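Local coordinates for protein Rio2 kinase (Chaetomium thermophilum, PDB 4GYI) that binds ADP and magnesium as an atypical RIO-family protein kinase and takes part, through its ATPase activity, in maturation of the pre-40S ribosomal subunit, at residues K282-F285 / E286-F289; E271-F274 / D275-V278; G297-Y300 / K301-K304; S209-A212 / D213-L217. All coordinates share one frame; numbering follows the deposited sequence.

Contact 1: K282-F285 / E286-F289; sequences KRFF and ERRF
An aromatic cluster of F284, F285 and F289 sits near the C-terminal end of helix 270-289. F289 turns its edge to the face of F285, with CD2 of F289 3.9 Å from CD1 of F285 and the planes 62° apart. Its CG lies anti to the carbonyl carbon (chi1 -47°), which sends the ring back toward the preceding turn, and there CE2 of F289 also meets CE2 of F284 at 3.5 Å. R288 closes over one face of F284 in a CH-pi contact, its CB 4.0 Å from the ring centroid. This is the C-terminal lobe of the RIO kinase fold, where F285 packs on L210 and L214 of helix 207-223 and F284 on M198. On the outer side, CD1 of F284 points at the face of the R287 guanidinium, 3.8 Å from NH1. R287 also brings its NE to 3.3 Å from NH2 of R283, a close meeting of like charges that is probably eased by the salt bridge from R287 NH2 to E233. Along the backbone, R283 O accepts from both E286 N and R287 N, whereas F289 N reaches F285 O only weakly, at 3.4 Å.

Contact 2: E271-F274 / D275-V278; sequences EMYF and DRDV
F274 and V278 meet one turn apart on helix 270-289, the helix known as αF in the protein kinase fold, with CE2 of F274 3.9 Å from CG2 of V278. This is the tight side: both residues are buried, and the F274 ring is packed further by I218 and L219 of helix 207-223 and A303 of helix 300-304. The outer side is looser. E271 and D275 run side by side there, OE2 of E271 4.0 Å from OD2 of D275, like charges with planes 74° apart. D275 OD1 lies at the edge of the F274 ring, 3.8 Å from CD2. With D275 replaced by alanine, the F274 ring edge near CD2 would probably be less covered, with no carboxylate left alongside CG of E271. Elsewhere, the bend of R276 at chi3 (70°) brings NH2 to the edge of the Y273 ring, in its plane and 3.7 Å from CD1; NH2 is also hydrogen-bonded to G229 O. D277 takes G229 N and F231 N on its carboxylate, probably as the conserved αF aspartate holds the catalytic loop in other kinases. A water accepts from R276 NE and donates to Y273 O and, at 2.7 Å, to D277 OD1.

Contact 3: G297-Y300 / K301-K304; sequences GPFY and KDAK
D302 reaches back to F299, the N-cap residue of helix 300-304, in one half of a capping box: its OD1 takes a weak hydrogen bond from F299 N at 3.4 Å. With a phenylalanine at the N-cap, no side-chain acceptor can supply the other half. The same OD1 lies at the edge of the F299 ring, 3.1 Å from CD2, with ring and carboxylate planes steeply inclined. K301 runs alongside, its CD 3.6 Å from CB of F299, and bends at chi2 and chi3 (85° and 68°) to bring NZ into a long salt bridge with D302 OD2. One turn on, K304 is stretched out next to Y300: its CB stands over one face of the ring, and its CD comes to 3.2 Å from Y300 OH. That hydroxyl is held in turn by a hydrogen bond to M265 O.

The backbone sets this first layer in place. A303 N bonds F299 O in the carbonyl plane, with an N-H...O angle of 172°, and K304 N bonds Y300 O at 2.9 Å. Further out, Y300 rests on A270, E271 and F274 of helix 270-289, while P298, which follows a cis peptide bond, lies on I215 and L219 of helix 207-223. G297, at positive phi, folds back under the F299 ring, placing its CA 3.5 Å from the ring plane, over the centre.

Contact 4: S209-A212 / D213-L217; sequences SLYA and DLIAL
The Y211 ring lies with one face against I215, one turn further along helix 207-223. CG1 of I215 does the touching, 3.8 Å from the ring centroid and 19° off the normal, a CH-pi contact shifted toward the rim between CE2 and CZ. The branch goes on toward the hydroxyl end, where CD1 of I215 comes to 4.0 Å from CZ of Y211. Two torsions make the overlap: Y211 CG is anti to the backbone N (chi1 176°), which leans the ring toward the next turn, over I215, and I215 CG1 is anti to its carbonyl carbon, which turns it back under that ring. CG1 is also packed on the backbone, 3.2 Å from Y211 O. Beyond this pair, the Y211 ring meets F285 edge-to-face and also touches the F291 ring, while I215 rests on P298. With an alanine in place of Y211, I215 CG1 would probably lose the face it lies on, and the rings of F285 and F291 would be left facing a gap.

A second apolar pair follows the helix round, with CG of L210 4.2 Å from CD1 of L214. Both leucines are buried against strand 236-242, touching I238 and I236. Elsewhere the carboxylate of D213 lies over the preceding turn, OD1 3.4 Å from S209 O, acceptor facing acceptor. Regular bonds of 2.9 Å, such as I215 N to Y211 O, hold the turns. Buried L210, Y211, L214 and L217 against exposed S209, A212, D213 and A216 make this an amphipathic helix, the αE helix of the kinase C-terminal lobe.

Contacts 1 and 2 lie on the same helix, 270-289, their centres 16 Å apart, and contacts 3 and 4 pack along it. F285 of contact 1 inserts into contact 4, its CE1 3.5 Å from CB of Y211. K282 NZ ties contact 1 to contact 3 at G297 O, 2.8 Å away. F274 of contact 2 packs against the start of the short helix in contact 3, CE2 3.5 Å from Y300 N. Contacts 2 and 4 do not touch. Contact 2 comes nearest the metal site, the D277 side chain about 11 Å from the magnesium ion; the F284 side chain of contact 1 is about 12 Å from ADP, and contact 3 lies away from the nucleotide and metal sites.

Contact 1: K282-F285 / E286-F289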
loop_
_atom_site.group_PDB
_atom_site.type_symbol
_atom_site.label_atom_id
_atom_site.label_comp_id
_atom_site.label_asym_id
_atom_site.label_seq_id
_atom_site.Cartn_x
_atom_site.Cartn_y
_atom_site.Cartn_z
ATOM N N LYS A 282 18.776 7.491 -13.587
ATOM C CA LYS A 282 19.597 7.975 -14.699
ATOM C C LYS A 282 18.771 8.105 -15.978
ATOM O O LYS A 282 18.829 9.131 -16.653
ATOM C CB LYS A 282 20.795 7.050 -14.959
ATOM C CG LYS A 282 21.830 7.063 -13.852
ATOM C CD LYS A 282 23.043 6.193 -14.229
ATOM C CE LYS A 282 24.018 6.080 -13.062
ATOM N NZ LYS A 282 25.234 5.254 -13.327
ATOM N N ARG A 283 18.011 7.063 -16.315
ATOM C CA ARG A 283 17.144 7.107 -17.497
ATOM C C ARG A 283 16.246 8.344 -17.473
ATOM O O ARG A 283 16.226 9.115 -18.428
ATOM C CB ARG A 283 16.270 5.862 -17.592
ATOM C CG ARG A 283 16.812 4.745 -18.463
ATOM C CD ARG A 283 15.717 3.707 -18.690
ATOM N NE ARG A 283 14.470 4.349 -19.100
ATOM C CZ ARG A 283 13.950 4.270 -20.321
ATOM N NH1 ARG A 283 14.554 3.553 -21.259
ATOM N NH2 ARG A 283 12.816 4.899 -20.602
ATOM N N PHE A 284 15.517 8.530 -16.373
ATOM C CA PHE A 284 14.620 9.668 -16.250
ATOM C C PHE A 284 15.354 11.000 -16.440
ATOM O O PHE A 284 14.936 11.841 -17.237
ATOM C CB PHE A 284 13.879 9.658 -14.911
ATOM C CG PHE A 284 13.005 10.859 -14.715
ATOM C CD1 PHE A 284 11.787 10.954 -15.374
ATOM C CD2 PHE A 284 13.422 11.913 -13.910
ATOM C CE1 PHE A 284 10.975 12.068 -15.208
ATOM C CE2 PHE A 284 12.638 13.034 -13.747
ATOM C CZ PHE A 284 11.397 13.109 -14.386
ATOM N N PHE A 285 16.466 11.168 -15.738
ATOM C CA PHE A 285 17.258 12.382 -15.862
ATOM C C PHE A 285 17.836 12.581 -17.247
ATOM O O PHE A 285 18.143 13.697 -17.639
ATOM C CB PHE A 285 18.350 12.436 -14.802
ATOM C CG PHE A 285 17.865 12.996 -13.507
ATOM C CD1 PHE A 285 18.271 14.238 -13.079
ATOM C CD2 PHE A 285 16.937 12.299 -12.748
ATOM C CE1 PHE A 285 17.792 14.763 -11.890
ATOM C CE2 PHE A 285 16.464 12.817 -11.563
ATOM C CZ PHE A 285 16.887 14.048 -11.135
ATOM N N GLU A 286 17.955 11.503 -18.002
ATOM C CA GLU A 286 18.514 11.623 -19.330
ATOM C C GLU A 286 17.421 12.074 -20.290
ATOM O O GLU A 286 17.624 13.003 -21.071
ATOM C CB GLU A 286 19.149 10.307 -19.770
ATOM C CG GLU A 286 20.168 10.446 -20.877
ATOM C CD GLU A 286 19.534 10.669 -22.234
ATOM O OE1 GLU A 286 18.374 10.237 -22.422
ATOM O OE2 GLU A 286 20.194 11.278 -23.110
ATOM N N ARG A 287 16.254 11.434 -20.229
ATOM C CA ARG A 287 15.175 11.787 -21.152
ATOM C C ARG A 287 14.436 13.086 -20.794
ATOM O O ARG A 287 14.025 13.830 -21.686
ATOM C CB ARG A 287 14.200 10.619 -21.379
ATOM C CG ARG A 287 13.774 9.886 -20.125
ATOM C CD ARG A 287 12.828 8.720 -20.433
ATOM N NE ARG A 287 12.538 7.907 -19.246
ATOM C CZ ARG A 287 11.540 8.133 -18.391
ATOM N NH1 ARG A 287 10.715 9.155 -18.574
ATOM N NH2 ARG A 287 11.365 7.333 -17.347
ATOM N N ARG A 288 14.291 13.371 -19.501
ATOM C CA ARG A 288 13.520 14.542 -19.064
ATOM C C ARG A 288 14.327 15.850 -18.988
ATOM O O ARG A 288 13.837 16.906 -19.392
ATOM C CB ARG A 288 12.792 14.249 -17.742
ATOM C CG ARG A 288 12.145 15.460 -17.068
ATOM C CD ARG A 288 11.010 16.083 -17.875
ATOM N NE ARG A 288 10.469 17.267 -17.196
ATOM C CZ ARG A 288 10.789 18.530 -17.488
ATOM N NH1 ARG A 288 11.647 18.805 -18.466
ATOM N NH2 ARG A 288 10.245 19.527 -16.802
ATOM N N PHE A 289 15.556 15.791 -18.483
ATOM C CA PHE A 289 16.369 17.008 -18.367
ATOM C C PHE A 289 17.648 16.965 -19.205
ATOM O O PHE A 289 18.467 17.880 -19.131
ATOM C CB PHE A 289 16.741 17.283 -16.910
ATOM C CG PHE A 289 15.589 17.171 -15.954
ATOM C CD1 PHE A 289 14.573 18.115 -15.954
ATOM C CD2 PHE A 289 15.527 16.129 -15.051
ATOM C CE1 PHE A 289 13.523 18.015 -15.076
ATOM C CE2 PHE A 289 14.487 16.023 -14.169
ATOM C CZ PHE A 289 13.473 16.961 -14.183
#

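Contact 2: E271-F274 / D275-V278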
loop_
_atom_site.group_PDB
_atom_site.type_symbol
_atom_site.label_atom_id
_atom_site.label_comp_id
_atom_site.label_asym_id
_atom_site.label_seq_id
_atom_site.Cartn_x
_atom_site.Cartn_y
_atom_site.Cartn_z
ATOM N N GLU A 271 21.738 -7.014 -5.956
ATOM C CA GLU A 271 22.499 -6.260 -6.950
ATOM C C GLU A 271 21.629 -5.839 -8.137
ATOM O O GLU A 271 21.703 -4.705 -8.596
ATOM C CB GLU A 271 23.744 -7.027 -7.424
ATOM C CG GLU A 271 24.544 -6.283 -8.494
ATOM C CD GLU A 271 25.953 -6.836 -8.703
ATOM O OE1 GLU A 271 26.322 -7.850 -8.064
ATOM O OE2 GLU A 271 26.703 -6.244 -9.512
ATOM N N MET A 272 20.803 -6.752 -8.627
ATOM C CA MET A 272 19.881 -6.419 -9.702
ATOM C C MET A 272 18.900 -5.313 -9.251
ATOM O O MET A 272 18.657 -4.356 -9.989
ATOM C CB MET A 272 19.144 -7.678 -10.177
ATOM C CG MET A 272 18.056 -7.429 -11.243
ATOM S SD MET A 272 16.427 -6.871 -10.645
ATOM C CE MET A 272 15.880 -8.315 -9.736
ATOM N N TYR A 273 18.357 -5.429 -8.040
ATOM C CA TYR A 273 17.395 -4.431 -7.538
ATOM C C TYR A 273 18.050 -3.061 -7.317
ATOM O O TYR A 273 17.497 -2.024 -7.697
ATOM C CB TYR A 273 16.693 -4.901 -6.258
ATOM C CG TYR A 273 15.733 -6.062 -6.445
ATOM C CD1 TYR A 273 14.534 -5.901 -7.136
ATOM C CD2 TYR A 273 16.016 -7.316 -5.910
ATOM C CE1 TYR A 273 13.658 -6.965 -7.305
ATOM C CE2 TYR A 273 15.145 -8.386 -6.072
ATOM C CZ TYR A 273 13.973 -8.208 -6.770
ATOM O OH TYR A 273 13.111 -9.274 -6.930
ATOM N N PHE A 274 19.228 -3.058 -6.704
ATOM C CA PHE A 274 20.002 -1.829 -6.566
ATOM C C PHE A 274 20.225 -1.167 -7.928
ATOM O O PHE A 274 19.812 -0.024 -8.140
ATOM C CB PHE A 274 21.344 -2.105 -5.891
ATOM C CG PHE A 274 22.145 -0.872 -5.596
ATOM C CD1 PHE A 274 21.961 -0.175 -4.412
ATOM C CD2 PHE A 274 23.094 -0.410 -6.502
ATOM C CE1 PHE A 274 22.703 0.965 -4.133
ATOM C CE2 PHE A 274 23.835 0.725 -6.234
ATOM C CZ PHE A 274 23.636 1.414 -5.038
ATOM N N ASP A 275 20.870 -1.894 -8.842
ATOM C CA ASP A 275 21.257 -1.341 -10.140
ATOM C C ASP A 275 20.050 -0.814 -10.896
ATOM O O ASP A 275 20.140 0.174 -11.615
ATOM C CB ASP A 275 21.955 -2.396 -10.992
ATOM C CG ASP A 275 23.375 -2.676 -10.537
ATOM O OD1 ASP A 275 23.982 -1.796 -9.888
ATOM O OD2 ASP A 275 23.891 -3.775 -10.841
ATOM N N ARG A 276 18.915 -1.481 -10.711
ATOM C CA ARG A 276 17.700 -1.121 -11.415
ATOM C C ARG A 276 17.154 0.220 -10.928
ATOM O O ARG A 276 16.705 1.038 -11.724
ATOM C CB ARG A 276 16.654 -2.209 -11.253
ATOM C CG ARG A 276 15.534 -2.123 -12.265
ATOM C CD ARG A 276 14.576 -3.296 -12.108
ATOM N NE ARG A 276 13.812 -3.197 -10.873
ATOM C CZ ARG A 276 12.950 -4.115 -10.443
ATOM N NH1 ARG A 276 12.734 -5.215 -11.154
ATOM N NH2 ARG A 276 12.300 -3.930 -9.300
ATOM N N ASP A 277 17.187 0.437 -9.620
ATOM C CA ASP A 277 16.787 1.725 -9.054
ATOM C C ASP A 277 17.656 2.868 -9.613
ATOM O O ASP A 277 17.141 3.879 -10.107
ATOM C CB ASP A 277 16.837 1.690 -7.508
ATOM C CG ASP A 277 15.592 0.990 -6.866
ATOM O OD1 ASP A 277 14.609 0.683 -7.592
ATOM O OD2 ASP A 277 15.595 0.773 -5.621
ATOM N N VAL A 278 18.972 2.699 -9.545
ATOM C CA VAL A 278 19.903 3.704 -10.057
ATOM C C VAL A 278 19.677 3.970 -11.559
ATOM O O VAL A 278 19.645 5.119 -11.998
ATOM C CB VAL A 278 21.371 3.261 -9.821
ATOM C CG1 VAL A 278 22.337 4.167 -10.564
ATOM C CG2 VAL A 278 21.697 3.210 -8.331
HETATM O O HOH W 1 14.624 -1.922 -8.274
#

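Contact 3: G297-Y300 / K301-K304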
loop_
_atom_site.group_PDB
_atom_site.type_symbol
_atom_site.label_atom_id
_atom_site.label_comp_id
_atom_site.label_asym_id
_atom_site.label_seq_id
_atom_site.Cartn_x
_atom_site.Cartn_y
_atom_site.Cartn_z
ATOM N N GLY A 297 28.640 4.899 -11.545
ATOM C CA GLY A 297 27.876 4.245 -10.499
ATOM C C GLY A 297 26.724 5.095 -9.974
ATOM O O GLY A 297 26.118 5.833 -10.746
ATOM N N PRO A 298 26.414 4.996 -8.663
ATOM C CA PRO A 298 27.106 4.124 -7.706
ATOM C C PRO A 298 26.844 2.660 -8.021
ATOM O O PRO A 298 25.872 2.345 -8.703
ATOM C CB PRO A 298 26.477 4.506 -6.357
ATOM C CG PRO A 298 25.137 5.004 -6.687
ATOM C CD PRO A 298 25.269 5.686 -8.034
ATOM N N PHE A 299 27.742 1.789 -7.591
ATOM C CA PHE A 299 27.608 0.374 -7.884
ATOM C C PHE A 299 27.267 -0.352 -6.601
ATOM O O PHE A 299 27.663 0.080 -5.510
ATOM C CB PHE A 299 28.911 -0.181 -8.452
ATOM C CG PHE A 299 29.521 0.678 -9.514
ATOM C CD1 PHE A 299 29.030 0.654 -10.808
ATOM C CD2 PHE A 299 30.589 1.508 -9.221
ATOM C CE1 PHE A 299 29.590 1.445 -11.794
ATOM C CE2 PHE A 299 31.152 2.297 -10.197
ATOM C CZ PHE A 299 30.653 2.262 -11.492
ATOM N N TYR A 300 26.541 -1.455 -6.741
ATOM C CA TYR A 300 26.123 -2.265 -5.603
ATOM C C TYR A 300 27.277 -2.705 -4.696
ATOM O O TYR A 300 27.157 -2.646 -3.469
ATOM C CB TYR A 300 25.370 -3.492 -6.094
ATOM C CG TYR A 300 25.006 -4.461 -4.996
ATOM C CD1 TYR A 300 23.924 -4.216 -4.160
ATOM C CD2 TYR A 300 25.744 -5.626 -4.797
ATOM C CE1 TYR A 300 23.582 -5.111 -3.155
ATOM C CE2 TYR A 300 25.417 -6.519 -3.795
ATOM C CZ TYR A 300 24.333 -6.256 -2.977
ATOM O OH TYR A 300 24.001 -7.154 -1.984
ATOM N N LYS A 301 28.387 -3.147 -5.282
ATOM C CA LYS A 301 29.492 -3.640 -4.460
ATOM C C LYS A 301 30.059 -2.553 -3.554
ATOM O O LYS A 301 30.521 -2.849 -2.454
ATOM C CB LYS A 301 30.607 -4.287 -5.292
ATOM C CG LYS A 301 30.396 -4.259 -6.792
ATOM C CD LYS A 301 30.881 -2.955 -7.416
ATOM C CE LYS A 301 32.398 -2.826 -7.355
ATOM N NZ LYS A 301 32.882 -1.672 -8.163
ATOM N N ASP A 302 30.024 -1.305 -4.017
ATOM C CA ASP A 302 30.373 -0.170 -3.171
ATOM C C ASP A 302 29.373 -0.079 -2.031
ATOM O O ASP A 302 29.744 -0.154 -0.865
ATOM C CB ASP A 302 30.327 1.150 -3.947
ATOM C CG ASP A 302 31.186 1.138 -5.190
ATOM O OD1 ASP A 302 30.829 1.869 -6.147
ATOM O OD2 ASP A 302 32.207 0.411 -5.206
ATOM N N ALA A 303 28.100 0.094 -2.388
ATOM C CA ALA A 303 27.024 0.279 -1.410
ATOM C C ALA A 303 26.996 -0.783 -0.299
ATOM O O ALA A 303 26.848 -0.444 0.875
ATOM C CB ALA A 303 25.663 0.350 -2.117
ATOM N N LYS A 304 27.145 -2.057 -0.666
ATOM C CA LYS A 304 27.036 -3.128 0.317
ATOM C C LYS A 304 28.077 -3.035 1.435
ATOM O O LYS A 304 27.830 -3.481 2.550
ATOM C CB LYS A 304 27.082 -4.514 -0.337
ATOM C CG LYS A 304 26.579 -5.605 0.604
ATOM C CD LYS A 304 26.497 -6.977 -0.037
ATOM C CE LYS A 304 25.685 -7.913 0.852
ATOM N NZ LYS A 304 25.525 -9.274 0.276
#

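Contact 4: S209-A212 / D213-L217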
loop_
_atom_site.group_PDB
_atom_site.type_symbol
_atom_site.label_atom_id
_atom_site.label_comp_id
_atom_site.label_asym_id
_atom_site.label_seq_id
_atom_site.Cartn_x
_atom_site.Cartn_y
_atom_site.Cartn_z
ATOM N N SER A 209 21.727 18.875 -8.872
ATOM C CA SER A 209 21.473 18.885 -7.436
ATOM C C SER A 209 20.413 17.873 -7.066
ATOM O O SER A 209 20.562 17.138 -6.099
ATOM C CB SER A 209 21.000 20.265 -6.982
ATOM O OG SER A 209 22.076 21.183 -6.961
ATOM N N LEU A 210 19.324 17.863 -7.823
ATOM C CA LEU A 210 18.237 16.939 -7.540
ATOM C C LEU A 210 18.723 15.496 -7.730
ATOM O O LEU A 210 18.456 14.636 -6.894
ATOM C CB LEU A 210 17.010 17.250 -8.404
ATOM C CG LEU A 210 15.818 16.293 -8.267
ATOM C CD1 LEU A 210 15.312 16.236 -6.822
ATOM C CD2 LEU A 210 14.687 16.657 -9.235
ATOM N N TYR A 211 19.450 15.253 -8.823
ATOM C CA TYR A 211 20.041 13.952 -9.087
ATOM C C TYR A 211 20.914 13.505 -7.925
ATOM O O TYR A 211 20.781 12.380 -7.445
ATOM C CB TYR A 211 20.861 13.989 -10.366
ATOM C CG TYR A 211 21.611 12.706 -10.678
ATOM C CD1 TYR A 211 21.000 11.675 -11.376
ATOM C CD2 TYR A 211 22.936 12.537 -10.290
ATOM C CE1 TYR A 211 21.687 10.513 -11.682
ATOM C CE2 TYR A 211 23.631 11.376 -10.594
ATOM C CZ TYR A 211 23.001 10.376 -11.289
ATOM O OH TYR A 211 23.675 9.229 -11.591
ATOM N N ALA A 212 21.780 14.396 -7.455
ATOM C CA ALA A 212 22.641 14.085 -6.314
ATOM C C ALA A 212 21.833 13.777 -5.066
ATOM O O ALA A 212 22.187 12.887 -4.295
ATOM C CB ALA A 212 23.583 15.222 -6.046
ATOM N N ASP A 213 20.744 14.511 -4.858
ATOM C CA ASP A 213 19.864 14.211 -3.733
ATOM C C ASP A 213 19.214 12.798 -3.840
ATOM O O ASP A 213 19.187 12.038 -2.871
ATOM C CB ASP A 213 18.824 15.328 -3.539
ATOM C CG ASP A 213 19.419 16.586 -2.880
ATOM O OD1 ASP A 213 20.665 16.685 -2.750
ATOM O OD2 ASP A 213 18.638 17.484 -2.494
ATOM N N LEU A 214 18.726 12.440 -5.018
ATOM C CA LEU A 214 18.107 11.122 -5.204
ATOM C C LEU A 214 19.111 9.989 -5.013
ATOM O O LEU A 214 18.800 8.965 -4.394
ATOM C CB LEU A 214 17.448 11.038 -6.578
ATOM C CG LEU A 214 16.322 12.067 -6.740
ATOM C CD1 LEU A 214 15.794 12.076 -8.149
ATOM C CD2 LEU A 214 15.191 11.805 -5.734
ATOM N N ILE A 215 20.321 10.185 -5.529
ATOM C CA ILE A 215 21.387 9.199 -5.392
ATOM C C ILE A 215 21.772 9.040 -3.933
ATOM O O ILE A 215 21.914 7.920 -3.442
ATOM C CB ILE A 215 22.639 9.589 -6.207
ATOM C CG1 ILE A 215 22.328 9.537 -7.704
ATOM C CG2 ILE A 215 23.806 8.677 -5.869
ATOM C CD1 ILE A 215 21.755 8.197 -8.187
ATOM N N ALA A 216 21.933 10.158 -3.228
ATOM C CA ALA A 216 22.188 10.083 -1.788
ATOM C C ALA A 216 21.078 9.284 -1.067
ATOM O O ALA A 216 21.359 8.484 -0.175
ATOM C CB ALA A 216 22.370 11.497 -1.164
ATOM N N LEU A 217 19.823 9.472 -1.473
ATOM C CA LEU A 217 18.738 8.683 -0.887
ATOM C C LEU A 217 18.905 7.171 -1.092
ATOM O O LEU A 217 18.692 6.396 -0.165
ATOM C CB LEU A 217 17.365 9.118 -1.412
ATOM C CG LEU A 217 16.722 10.294 -0.694
ATOM C CD1 LEU A 217 15.372 10.597 -1.307
ATOM C CD2 LEU A 217 16.598 10.001 0.789
#